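Local atomic coordinates of DUF5642 domain-containing protein (PDB entry 4TMD), a protein that is of unknown function, the Mycobacterium smegmatis ortholog of Rv0999, and is probably an exported lipoprotein with a fold related to the Mog1p/PsbP group. Residues P63-N68 with V86-P91; C101-F106 with Q114-E119; G130-I135 with E147-V152. All blocks are in the same frame, centred on the assembly; numbering follows the deposited sequence.

Interaction 1. Residues P63-N68 with V86-P91; sequences PGLQGN and VETSEP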
# COMPACT_ATOMS: atom_id res chain seq x y z
N PRO A 63 5.27 15.32 -5.96
CA PRO A 63 6.72 15.52 -5.81
C PRO A 63 7.11 16.71 -4.92
O PRO A 63 8.28 16.83 -4.56
CB PRO A 63 7.20 15.75 -7.25
CG PRO A 63 5.97 16.13 -8.02
CD PRO A 63 4.83 15.43 -7.37
N GLY A 64 6.15 17.56 -4.55
CA GLY A 64 6.45 18.70 -3.70
C GLY A 64 6.30 18.49 -2.20
O GLY A 64 6.83 19.26 -1.40
N LEU A 65 5.57 17.44 -1.81
CA LEU A 65 5.31 17.14 -0.40
C LEU A 65 6.58 17.07 0.45
O LEU A 65 7.58 16.46 0.05
CB LEU A 65 4.57 15.81 -0.25
CG LEU A 65 3.05 15.73 -0.35
CD1 LEU A 65 2.64 14.30 -0.02
CD2 LEU A 65 2.36 16.71 0.57
N GLN A 66 6.52 17.66 1.63
CA GLN A 66 7.56 17.43 2.61
C GLN A 66 7.00 16.54 3.71
O GLN A 66 5.81 16.59 4.02
CB GLN A 66 8.08 18.74 3.17
CG GLN A 66 8.23 19.80 2.10
CD GLN A 66 8.87 21.06 2.63
OE1 GLN A 66 10.01 21.04 3.09
NE2 GLN A 66 8.13 22.17 2.57
N GLY A 67 7.87 15.72 4.29
CA GLY A 67 7.44 14.84 5.36
C GLY A 67 8.42 13.72 5.64
O GLY A 67 9.50 13.64 5.04
N ASN A 68 8.03 12.85 6.56
CA ASN A 68 8.86 11.75 7.01
C ASN A 68 8.08 10.44 6.89
O ASN A 68 6.85 10.44 6.85
CB ASN A 68 9.31 11.98 8.45
CG ASN A 68 10.18 13.22 8.59
OD1 ASN A 68 11.10 13.43 7.81
ND2 ASN A 68 9.88 14.06 9.58
N VAL A 86 3.43 7.55 7.24
CA VAL A 86 3.89 8.81 6.66
C VAL A 86 3.23 10.00 7.35
O VAL A 86 2.04 9.95 7.65
CB VAL A 86 3.56 8.88 5.15
CG1 VAL A 86 3.90 10.26 4.58
CG2 VAL A 86 4.30 7.79 4.40
N GLU A 87 4.02 11.04 7.63
CA GLU A 87 3.46 12.32 8.09
C GLU A 87 3.96 13.40 7.16
O GLU A 87 5.17 13.49 6.94
CB GLU A 87 3.88 12.61 9.53
CG GLU A 87 3.24 13.86 10.11
CD GLU A 87 3.72 14.20 11.52
OE1 GLU A 87 3.46 15.34 11.97
OE2 GLU A 87 4.33 13.34 12.18
N THR A 88 3.05 14.19 6.59
CA THR A 88 3.41 15.25 5.64
C THR A 88 2.98 16.65 6.09
O THR A 88 2.14 16.80 6.97
CB THR A 88 2.79 14.97 4.26
OG1 THR A 88 1.42 14.59 4.42
CG2 THR A 88 3.53 13.85 3.57
N SER A 89 3.53 17.68 5.46
CA SER A 89 3.27 19.05 5.90
C SER A 89 1.85 19.49 5.53
O SER A 89 1.34 20.46 6.08
CB SER A 89 4.28 20.01 5.29
OG SER A 89 4.06 20.09 3.90
N GLU A 90 1.23 18.78 4.59
CA GLU A 90 -0.20 18.90 4.37
C GLU A 90 -0.76 17.54 3.97
O GLU A 90 0.00 16.64 3.62
CB GLU A 90 -0.52 19.98 3.33
CG GLU A 90 0.12 19.81 1.99
CD GLU A 90 -0.04 21.06 1.13
OE1 GLU A 90 -1.08 21.75 1.26
OE2 GLU A 90 0.86 21.36 0.32
N PRO A 91 -2.09 17.36 4.06
CA PRO A 91 -2.63 16.03 3.76
C PRO A 91 -2.41 15.62 2.31
O PRO A 91 -2.50 16.45 1.41
CB PRO A 91 -4.13 16.19 4.04
CG PRO A 91 -4.26 17.40 4.87
CD PRO A 91 -3.14 18.30 4.47

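Interaction 2. Residues C101-F106 with Q114-E119; sequences CKRVKF and QVDVVE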
# COMPACT_ATOMS: atom_id res chain seq x y z
N CYS A 101 -15.03 3.25 -11.40
CA CYS A 101 -13.63 2.90 -11.55
C CYS A 101 -13.16 1.85 -10.57
O CYS A 101 -11.98 1.76 -10.25
CB CYS A 101 -12.78 4.16 -11.42
SG CYS A 101 -13.08 5.33 -12.76
N LYS A 102 -14.08 1.01 -10.10
CA LYS A 102 -13.67 -0.04 -9.18
C LYS A 102 -12.94 -1.18 -9.88
O LYS A 102 -12.34 -2.05 -9.24
CB LYS A 102 -14.88 -0.54 -8.39
CG LYS A 102 -15.22 0.40 -7.23
CD LYS A 102 -16.11 -0.25 -6.18
CE LYS A 102 -16.09 0.52 -4.87
NZ LYS A 102 -16.52 1.92 -5.06
N ARG A 103 -12.96 -1.19 -11.21
CA ARG A 103 -12.04 -2.05 -11.94
C ARG A 103 -11.45 -1.30 -13.13
O ARG A 103 -12.19 -0.76 -13.97
CB ARG A 103 -12.72 -3.34 -12.41
CG ARG A 103 -11.87 -4.13 -13.42
CD ARG A 103 -12.41 -5.54 -13.62
NE ARG A 103 -12.27 -6.32 -12.40
CZ ARG A 103 -12.91 -7.46 -12.17
NH1 ARG A 103 -13.74 -7.97 -13.07
NH2 ARG A 103 -12.71 -8.10 -11.02
N VAL A 104 -10.13 -1.26 -13.20
CA VAL A 104 -9.45 -0.72 -14.37
C VAL A 104 -8.48 -1.73 -14.96
O VAL A 104 -7.60 -2.25 -14.26
CB VAL A 104 -8.65 0.54 -14.03
CG1 VAL A 104 -8.22 1.22 -15.32
CG2 VAL A 104 -9.49 1.48 -13.17
N LYS A 105 -8.62 -2.01 -16.25
CA LYS A 105 -7.68 -2.86 -16.96
C LYS A 105 -6.77 -2.01 -17.84
O LYS A 105 -7.15 -0.91 -18.24
CB LYS A 105 -8.41 -3.89 -17.82
CG LYS A 105 -9.35 -4.81 -17.08
CD LYS A 105 -9.82 -5.89 -18.03
CE LYS A 105 -10.99 -6.65 -17.46
NZ LYS A 105 -11.44 -7.67 -18.44
N PHE A 106 -5.57 -2.50 -18.12
CA PHE A 106 -4.69 -1.80 -19.05
C PHE A 106 -3.87 -2.78 -19.87
O PHE A 106 -3.62 -3.91 -19.44
CB PHE A 106 -3.78 -0.81 -18.31
CG PHE A 106 -2.82 -1.46 -17.35
CD1 PHE A 106 -1.54 -1.83 -17.77
CD2 PHE A 106 -3.18 -1.69 -16.03
CE1 PHE A 106 -0.65 -2.43 -16.90
CE2 PHE A 106 -2.30 -2.29 -15.14
CZ PHE A 106 -1.03 -2.65 -15.58
N GLN A 114 -4.51 -5.16 -14.26
CA GLN A 114 -5.83 -4.90 -13.73
C GLN A 114 -5.68 -4.34 -12.33
O GLN A 114 -4.83 -4.81 -11.55
CB GLN A 114 -6.64 -6.20 -13.75
CG GLN A 114 -8.01 -6.17 -13.08
CD GLN A 114 -8.66 -7.54 -13.14
OE1 GLN A 114 -8.44 -8.28 -14.09
NE2 GLN A 114 -9.44 -7.90 -12.14
N VAL A 115 -6.46 -3.32 -12.00
CA VAL A 115 -6.42 -2.75 -10.65
C VAL A 115 -7.85 -2.65 -10.15
O VAL A 115 -8.66 -1.93 -10.73
CB VAL A 115 -5.72 -1.37 -10.62
CG1 VAL A 115 -5.76 -0.74 -9.20
CG2 VAL A 115 -4.26 -1.48 -11.08
N ASP A 116 -8.16 -3.43 -9.11
CA ASP A 116 -9.50 -3.53 -8.53
C ASP A 116 -9.57 -2.90 -7.14
O ASP A 116 -8.66 -3.11 -6.35
CB ASP A 116 -9.93 -4.99 -8.36
CG ASP A 116 -10.20 -5.68 -9.68
OD1 ASP A 116 -10.48 -4.98 -10.67
OD2 ASP A 116 -10.16 -6.93 -9.73
N VAL A 117 -10.66 -2.21 -6.83
CA VAL A 117 -10.92 -1.82 -5.46
C VAL A 117 -11.39 -3.04 -4.69
O VAL A 117 -12.21 -3.80 -5.19
CB VAL A 117 -11.97 -0.69 -5.37
CG1 VAL A 117 -12.26 -0.32 -3.92
CG2 VAL A 117 -11.50 0.52 -6.16
N VAL A 118 -10.85 -3.26 -3.50
CA VAL A 118 -11.28 -4.38 -2.68
C VAL A 118 -11.65 -3.85 -1.30
O VAL A 118 -11.37 -2.70 -0.95
CB VAL A 118 -10.18 -5.47 -2.56
CG1 VAL A 118 -9.91 -6.16 -3.91
CG2 VAL A 118 -8.91 -4.87 -2.01
N GLU A 119 -12.29 -4.71 -0.51
CA GLU A 119 -12.69 -4.37 0.85
C GLU A 119 -11.52 -3.86 1.70
O GLU A 119 -10.44 -4.46 1.70
CB GLU A 119 -13.32 -5.61 1.49
CG GLU A 119 -13.69 -5.51 2.95
CD GLU A 119 -14.23 -6.84 3.50
OE1 GLU A 119 -13.46 -7.84 3.54
OE2 GLU A 119 -15.42 -6.89 3.87
O HOH W 1 -9.52 0.75 -9.48

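Interaction 3. Residues G130-I135 with E147-V152; sequences GTHRII and ELYNYV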
# COMPACT_ATOMS: atom_id res chain seq x y z
N GLY A 130 -8.83 0.11 -0.26
CA GLY A 130 -8.05 -1.09 -0.51
C GLY A 130 -8.01 -1.35 -2.00
O GLY A 130 -9.00 -1.12 -2.67
N THR A 131 -6.86 -1.77 -2.55
CA THR A 131 -6.86 -2.20 -3.95
C THR A 131 -6.06 -3.47 -4.15
O THR A 131 -5.24 -3.87 -3.31
CB THR A 131 -6.31 -1.12 -4.95
OG1 THR A 131 -4.97 -0.75 -4.59
CG2 THR A 131 -7.20 0.12 -4.98
N HIS A 132 -6.34 -4.11 -5.28
CA HIS A 132 -5.67 -5.33 -5.69
C HIS A 132 -5.10 -5.06 -7.08
O HIS A 132 -5.83 -4.79 -8.03
CB HIS A 132 -6.66 -6.48 -5.71
CG HIS A 132 -6.08 -7.79 -6.14
ND1 HIS A 132 -6.85 -8.83 -6.62
CD2 HIS A 132 -4.81 -8.26 -6.11
CE1 HIS A 132 -6.09 -9.86 -6.89
NE2 HIS A 132 -4.84 -9.55 -6.59
N ARG A 133 -3.78 -5.07 -7.17
CA ARG A 133 -3.10 -4.87 -8.44
C ARG A 133 -2.60 -6.21 -8.98
O ARG A 133 -1.89 -6.94 -8.28
CB ARG A 133 -1.93 -3.89 -8.28
CG ARG A 133 -2.32 -2.56 -7.60
CD ARG A 133 -1.11 -1.61 -7.41
NE ARG A 133 -0.54 -1.18 -8.69
CZ ARG A 133 -1.03 -0.18 -9.43
NH1 ARG A 133 -2.08 0.51 -9.02
NH2 ARG A 133 -0.44 0.12 -10.58
N ILE A 134 -2.97 -6.54 -10.21
CA ILE A 134 -2.45 -7.75 -10.87
C ILE A 134 -1.77 -7.34 -12.16
O ILE A 134 -2.45 -6.98 -13.11
CB ILE A 134 -3.57 -8.75 -11.18
CG1 ILE A 134 -4.40 -9.02 -9.93
CG2 ILE A 134 -2.99 -10.05 -11.71
CD1 ILE A 134 -5.89 -8.99 -10.20
N ILE A 135 -0.44 -7.38 -12.18
CA ILE A 135 0.31 -6.85 -13.32
C ILE A 135 1.20 -7.87 -14.00
O ILE A 135 2.00 -8.54 -13.36
CB ILE A 135 1.21 -5.67 -12.92
CG1 ILE A 135 0.50 -4.71 -11.96
CG2 ILE A 135 1.70 -4.94 -14.17
CD1 ILE A 135 -0.76 -4.12 -12.52
N GLU A 147 1.68 -9.57 -8.39
CA GLU A 147 0.42 -9.28 -7.72
C GLU A 147 0.64 -8.63 -6.35
O GLU A 147 1.58 -8.99 -5.64
CB GLU A 147 -0.37 -10.58 -7.57
CG GLU A 147 -1.67 -10.48 -6.83
CD GLU A 147 -2.43 -11.79 -6.84
OE1 GLU A 147 -3.59 -11.82 -6.39
OE2 GLU A 147 -1.86 -12.80 -7.30
N LEU A 148 -0.21 -7.66 -5.99
CA LEU A 148 -0.19 -7.13 -4.62
C LEU A 148 -1.53 -6.57 -4.17
O LEU A 148 -2.41 -6.27 -4.98
CB LEU A 148 0.90 -6.05 -4.47
CG LEU A 148 0.86 -4.71 -5.22
CD1 LEU A 148 -0.08 -3.73 -4.55
CD2 LEU A 148 2.25 -4.11 -5.34
N TYR A 149 -1.67 -6.46 -2.85
CA TYR A 149 -2.77 -5.75 -2.23
C TYR A 149 -2.21 -4.53 -1.52
O TYR A 149 -1.12 -4.58 -0.94
CB TYR A 149 -3.52 -6.66 -1.26
CG TYR A 149 -4.32 -7.74 -1.94
CD1 TYR A 149 -5.68 -7.59 -2.14
CD2 TYR A 149 -3.71 -8.91 -2.38
CE1 TYR A 149 -6.42 -8.57 -2.75
CE2 TYR A 149 -4.46 -9.92 -3.00
CZ TYR A 149 -5.81 -9.73 -3.18
OH TYR A 149 -6.58 -10.71 -3.79
N ASN A 150 -2.95 -3.42 -1.61
CA ASN A 150 -2.60 -2.14 -1.02
C ASN A 150 -3.74 -1.69 -0.13
O ASN A 150 -4.88 -1.68 -0.57
CB ASN A 150 -2.39 -1.07 -2.09
CG ASN A 150 -0.95 -0.83 -2.42
OD1 ASN A 150 -0.09 -0.83 -1.55
ND2 ASN A 150 -0.67 -0.61 -3.70
N TYR A 151 -3.44 -1.28 1.10
CA TYR A 151 -4.48 -0.71 1.95
C TYR A 151 -3.94 0.60 2.46
O TYR A 151 -2.83 0.67 2.97
CB TYR A 151 -4.87 -1.65 3.09
CG TYR A 151 -5.38 -2.97 2.57
CD1 TYR A 151 -6.73 -3.15 2.30
CD2 TYR A 151 -4.51 -4.02 2.30
CE1 TYR A 151 -7.20 -4.35 1.78
CE2 TYR A 151 -4.98 -5.23 1.78
CZ TYR A 151 -6.32 -5.39 1.54
OH TYR A 151 -6.79 -6.58 1.03
N VAL A 152 -4.75 1.64 2.31
CA VAL A 152 -4.35 2.98 2.64
C VAL A 152 -5.29 3.56 3.68
O VAL A 152 -6.51 3.48 3.51
CB VAL A 152 -4.38 3.88 1.38
CG1 VAL A 152 -4.16 5.35 1.76
CG2 VAL A 152 -3.36 3.41 0.38
O HOH W 2 -5.33 1.02 -1.81

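Interaction 1. Residues P63-N68 with V86-P91
L65 and T88 meet through methyl groups: L65 CD1 lies 3.7 Å from T88 CG2, the two side chains meeting at a slant. The other branch of L65, CD2, turns to the chain beyond the strand and rests against the carbonyl oxygen and CG of E90, so the two branches reach from the last residue of strand 79-88 to the loop after it. T88 divides its two branches. Its methyl, opposite the carbonyl carbon, faces L65, while its hydroxyl, placed between backbone N and carbonyl carbon (chi1 45°), turns to the following loop and donates to E90 O over 2.6 Å. S89 points at the other segment and its OG lies beside the backbone of Q66, whose carbonyl takes the S89 N-H at 2.9 Å. Further along, N68 and E87 form an antiparallel hydrogen-bonded pair, with N68 N to E87 O and E87 N to N68 O both 3.0 Å. Between this pair and the Q66-S89 bond, G67 faces T88 in a non-hydrogen-bonded pair, its bare CA 3.1 Å from E87 O. I31 bonds the backbone of G67, and L65 also packs on I31 and V92. Backbone bonds thus close the open end of the hairpin of strands 67-76 and 79-88, while the L65-T88 methyl contact and the T88 hydroxyl bond probably help set the course of the chain as it leaves.

Interaction 2. Residues C101-F106 with Q114-E119
R103 and D116 face each other across a non-hydrogen-bonded antiparallel pair, their side chains lying side by side and pointing the same way. From CB the arginine runs along the carboxylate: CB is 3.3 Å from D116 OD1, CG is about as close to the same oxygen, and CD begins to pass Q114 NE2. With CG opposite the backbone N (chi1 168°) and a bend at chi3 (-66°), the guanidinium is brought side-on to the aspartate. NE then donates to D116 OD1 at 2.8 Å, nearly straight and within the guanidinium plane, reaching the oxygen on its syn side but somewhat out of the carboxylate plane. At the tip NH2 reaches D116 OD2 at 3.1 Å, from above the carboxylate plane; the two flat groups are turned 36° apart. Q114 NE2 lies over one face of the guanidinium and donates to D116 OD2 at 2.7 Å, from the opposite face of the carboxylate to NH2. This oxygen therefore takes two donors, which should help hold the carboxylate in its rotation.

The backbone beneath is that of a beta hairpin, strands 103-107 and 111-118, in the large antiparallel sheet. V104 and V115 exchange paired N-H to O bonds, and V117 N donates to K102 O. Water 1 donates to both C101 O and V115 O, linking the loop before strand 103-107 to the partner strand; C101 itself is tied by a disulfide to C52. Beyond the paired strands K102 lies obliquely over V117, its CG 3.9 Å from V117 CG2, and its NZ goes on to a salt bridge with D99. At the other end F106 CE2 approaches Q114 N at 3.7 Å, while its ring also packs on L41 and I135.

Interaction 3. Residues G130-I135 with E147-V152
H132 and Y149 stack in an offset fashion, ring centroids 4.0 Å apart and planes within 6° of parallel. The tyrosine lies against one face of the imidazole, its CZ 3.4 Å from H132 CD2, and I134 CG1 sits over the rim of the opposite face. At the imidazole edge H132 NE2 donates to E147 OE1 at 2.6 Å, a short but bent bond (139°) that meets the oxygen on its anti side. Both partners leave their strands with CG opposite the backbone N, which brings ring and carboxylate together from diagonally placed positions. The ring is thus flanked on both faces and bonded at one edge, which should fix its rotation.

On the other face of the sheet R133 and L148 run side by side, R133 CD 3.7 Å from L148 CD1; the guanidinium continues to A56 O. N150 CB crosses near T131 OG1, and its OD1 is bonded to T163 OG1. Water 2 donates to N150 O, which already accepts T131 N at 2.8 Å.

Beneath these side chains T131 with N150 and R133 with L148 form hydrogen-bonded pairs, alternating with the non-hydrogen-bonded backbone pair H132 and Y149. At the end G130 gives the Y151 ring a bare CA, 3.7 Å from its CD1. This alternation is that of regular antiparallel sheet; strands 127-137 and 145-155, consecutive in the chain, form a hairpin in the middle of it.

All three contacts pair successive strands of one antiparallel sheet, each as a hairpin. Interactions 2 and 3 adjoin: strands 111-118 and 127-137 are neighbours, and the probable backbone bonds D116 O to H132 N (2.8 Å) and Q114 O to I134 N (2.9 Å) join them. Interaction 1 lies apart, its nearest atoms about 9 Å from interaction 3 and about 19 Å from interaction 2. Interaction 3, nearest the chain centre, has no fully exposed touching residue and combines aromatic stacking with a histidine-carboxylate bond. Interaction 2 sets an arginine-aspartate salt bridge on one face and buried valines on the other. The more exposed interaction 1 relies mainly on backbone bonds and one small apolar contact.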